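Local coordinates for protein erythrocyte binding antigen 140 (Plasmodium falciparum, PDB 4GF2) that probably binds a receptor on the host erythrocyte surface during invasion, through an extracellular region that contains two Duffy binding (DBL) domains, at residues A[68-73]-A[152-157]. The protein carries 3 engineered substitutions. Numbering follows the deposited sequence.
Sequences NTEAKL and NHMIVN
One face of the His153 imidazole carries the amide of Asn68, whose ND2 lies 3.9 Å above the ring plane toward its rim, the two planes 29° apart; on the same side, above and just beyond the NE2–CD2 edge, Asn68 CB sits 3.5 Å from His153 NE2. A primary amide suits this place because it can lie against a ring while its two N-H groups reach elsewhere. Both are used, each in the amide's own plane: from Asn68 ND2 one runs nearly straight (178°) to His153 O at 3.2 Å, the other to Asn157 OD1 at 3.1 Å. Two bonds thus fix the rotation of the Asn68 amide, and the Asn157 amide stands almost perpendicular to it (81°). Val156 N adds a weak bond to His153 O. Small Ala71 packs tightly, its CB in CH-to-carbonyl contact 3.1 Å from Met154 O, while Met154, extended beyond CG, brings CE alongside Glu70 CG at 4.0 Å. Leu90 and Phe94 cover this methionine; the Glu70 carboxylate turns away to a salt bridge with Lys17 and hydrogen bonds with Cys44 N and Ser93 OG. A polar Asn68 contact beside a small apolar patch of Ala71 and Met154 thus joins two helices of the helical Duffy binding (DBL) domain.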
ATOM      1  N   ASN A  68      31.540   8.047  35.126  1.00 41.40           N
ATOM      2  CA  ASN A  68      32.270   6.785  35.085  1.00 40.66           C
ATOM      3  C   ASN A  68      31.321   5.596  34.947  1.00 39.70           C
ATOM      4  O   ASN A  68      31.627   4.622  34.259  1.00 38.94           O
ATOM      5  CB  ASN A  68      33.132   6.641  36.343  1.00 41.73           C
ATOM      6  CG  ASN A  68      33.879   5.326  36.393  1.00 42.54           C
ATOM      7  OD1 ASN A  68      33.379   4.339  36.922  1.00 43.65           O
ATOM      8  ND2 ASN A  68      35.086   5.309  35.842  1.00 41.11           N
ATOM      9  N   THR A  69      30.162   5.680  35.594  1.00 39.75           N
ATOM     10  CA  THR A  69      29.179   4.608  35.516  1.00 40.55           C
ATOM     11  C   THR A  69      28.544   4.601  34.131  1.00 41.14           C
ATOM     12  O   THR A  69      28.364   3.542  33.525  1.00 41.53           O
ATOM     13  CB  THR A  69      28.082   4.746  36.591  1.00 40.19           C
ATOM     14  OG1 THR A  69      28.674   4.698  37.894  1.00 42.21           O
ATOM     15  CG2 THR A  69      27.074   3.617  36.472  1.00 39.23           C
ATOM     16  N   GLU A  70      28.220   5.787  33.631  1.00 40.73           N
ATOM     17  CA  GLU A  70      27.661   5.926  32.291  1.00 37.95           C
ATOM     18  C   GLU A  70      28.553   5.219  31.270  1.00 36.88           C
ATOM     19  O   GLU A  70      28.061   4.537  30.374  1.00 37.18           O
ATOM     20  CB  GLU A  70      27.501   7.406  31.934  1.00 35.92           C
ATOM     21  CG  GLU A  70      27.109   7.667  30.483  1.00 34.44           C
ATOM     22  CD  GLU A  70      25.686   7.251  30.162  1.00 35.20           C
ATOM     23  OE1 GLU A  70      24.928   6.905  31.100  1.00 38.82           O
ATOM     24  OE2 GLU A  70      25.325   7.276  28.964  1.00 32.52           O
ATOM     25  N   ALA A  71      29.865   5.373  31.421  1.00 36.67           N
ATOM     26  CA  ALA A  71      30.828   4.722  30.532  1.00 38.46           C
ATOM     27  C   ALA A  71      30.732   3.189  30.575  1.00 40.66           C
ATOM     28  O   ALA A  71      30.614   2.544  29.532  1.00 41.52           O
ATOM     29  CB  ALA A  71      32.235   5.168  30.870  1.00 39.58           C
ATOM     30  N   LYS A  72      30.787   2.608  31.772  1.00 42.04           N
ATOM     31  CA  LYS A  72      30.646   1.160  31.925  1.00 43.52           C
ATOM     32  C   LYS A  72      29.392   0.661  31.224  1.00 40.19           C
ATOM     33  O   LYS A  72      29.430  -0.301  30.453  1.00 39.16           O
ATOM     34  CB  LYS A  72      30.547   0.760  33.399  1.00 49.68           C
ATOM     35  CG  LYS A  72      31.826   0.878  34.196  1.00 56.34           C
ATOM     36  CD  LYS A  72      31.659   0.225  35.559  1.00 66.16           C
ATOM     37  CE  LYS A  72      32.842   0.499  36.471  1.00 75.07           C
ATOM     38  NZ  LYS A  72      32.676  -0.190  37.785  1.00 82.65           N
ATOM     39  N   LEU A  73      28.271   1.312  31.516  1.00 39.06           N
ATOM     40  CA  LEU A  73      26.987   0.867  31.004  1.00 38.27           C
ATOM     41  C   LEU A  73      26.942   1.004  29.485  1.00 35.22           C
ATOM     42  O   LEU A  73      26.364   0.167  28.798  1.00 35.64           O
ATOM     43  CB  LEU A  73      25.851   1.640  31.677  1.00 40.36           C
ATOM     44  CG  LEU A  73      25.686   1.332  33.169  1.00 44.59           C
ATOM     45  CD1 LEU A  73      24.660   2.248  33.817  1.00 48.17           C
ATOM     46  CD2 LEU A  73      25.290  -0.119  33.380  1.00 45.25           C
ATOM     47  N   ASN A 152      38.279  12.872  31.931  1.00 40.92           N
ATOM     48  CA  ASN A 152      39.342  11.915  32.192  1.00 40.64           C
ATOM     49  C   ASN A 152      38.865  10.722  33.010  1.00 41.06           C
ATOM     50  O   ASN A 152      39.216   9.582  32.711  1.00 41.88           O
ATOM     51  CB  ASN A 152      40.510  12.598  32.898  1.00 42.24           C
ATOM     52  CG  ASN A 152      41.337  13.444  31.955  1.00 44.97           C
ATOM     53  OD1 ASN A 152      41.337  13.218  30.745  1.00 46.94           O
ATOM     54  ND2 ASN A 152      42.053  14.418  32.502  1.00 47.04           N
ATOM     55  N   HIS A 153      38.059  10.985  34.033  1.00 40.93           N
ATOM     56  CA  HIS A 153      37.595   9.922  34.914  1.00 40.05           C
ATOM     57  C   HIS A 153      36.501   9.106  34.240  1.00 37.74           C
ATOM     58  O   HIS A 153      36.344   7.908  34.504  1.00 39.05           O
ATOM     59  CB  HIS A 153      37.085  10.501  36.231  1.00 40.61           C
ATOM     60  CG  HIS A 153      36.594   9.463  37.189  1.00 41.91           C
ATOM     61  ND1 HIS A 153      37.439   8.584  37.831  1.00 43.55           N
ATOM     62  CD2 HIS A 153      35.343   9.158  37.609  1.00 41.94           C
ATOM     63  CE1 HIS A 153      36.730   7.784  38.608  1.00 44.72           C
ATOM     64  NE2 HIS A 153      35.457   8.112  38.493  1.00 43.80           N
ATOM     65  N   MET A 154      35.748   9.756  33.361  1.00 34.82           N
ATOM     66  CA  MET A 154      34.688   9.075  32.624  1.00 34.64           C
ATOM     67  C   MET A 154      35.254   7.965  31.744  1.00 33.60           C
ATOM     68  O   MET A 154      34.650   6.905  31.605  1.00 32.93           O
ATOM     69  CB  MET A 154      33.908  10.066  31.753  1.00 36.18           C
ATOM     70  CG  MET A 154      32.826   9.403  30.920  1.00 37.40           C
ATOM     71  SD  MET A 154      31.792  10.556  29.999  1.00 33.16           S
ATOM     72  CE  MET A 154      30.527   9.430  29.424  1.00 27.77           C
ATOM     73  N   ILE A 155      36.417   8.204  31.150  1.00 35.08           N
ATOM     74  CA  ILE A 155      36.968   7.244  30.201  1.00 37.00           C
ATOM     75  C   ILE A 155      38.147   6.459  30.766  1.00 39.03           C
ATOM     76  O   ILE A 155      38.743   5.651  30.057  1.00 39.45           O
ATOM     77  CB  ILE A 155      37.420   7.937  28.901  1.00 37.88           C
ATOM     78  CG1 ILE A 155      38.593   8.879  29.176  1.00 39.38           C
ATOM     79  CG2 ILE A 155      36.258   8.687  28.273  1.00 37.34           C
ATOM     80  CD1 ILE A 155      39.192   9.478  27.930  1.00 39.75           C
ATOM     81  N   VAL A 156      38.473   6.681  32.039  1.00 39.99           N
ATOM     82  CA  VAL A 156      39.699   6.125  32.613  1.00 41.27           C
ATOM     83  C   VAL A 156      39.795   4.603  32.471  1.00 43.00           C
ATOM     84  O   VAL A 156      40.883   4.064  32.296  1.00 45.76           O
ATOM     85  CB  VAL A 156      39.854   6.495  34.102  1.00 41.02           C
ATOM     86  CG1 VAL A 156      38.797   5.799  34.941  1.00 42.81           C
ATOM     87  CG2 VAL A 156      41.250   6.132  34.591  1.00 41.05           C
ATOM     88  N   ASN A 157      38.664   3.912  32.543  1.00 41.94           N
ATOM     89  CA  ASN A 157      38.660   2.456  32.445  1.00 44.44           C
ATOM     90  C   ASN A 157      38.454   1.942  31.018  1.00 43.22           C
ATOM     91  O   ASN A 157      38.422   0.732  30.794  1.00 44.81           O
ATOM     92  CB  ASN A 157      37.577   1.862  33.354  1.00 47.42           C
ATOM     93  CG  ASN A 157      37.783   2.208  34.814  1.00 51.76           C
ATOM     94  OD1 ASN A 157      36.892   2.756  35.464  1.00 54.75           O
ATOM     95  ND2 ASN A 157      38.961   1.892  35.339  1.00 52.50           N
TER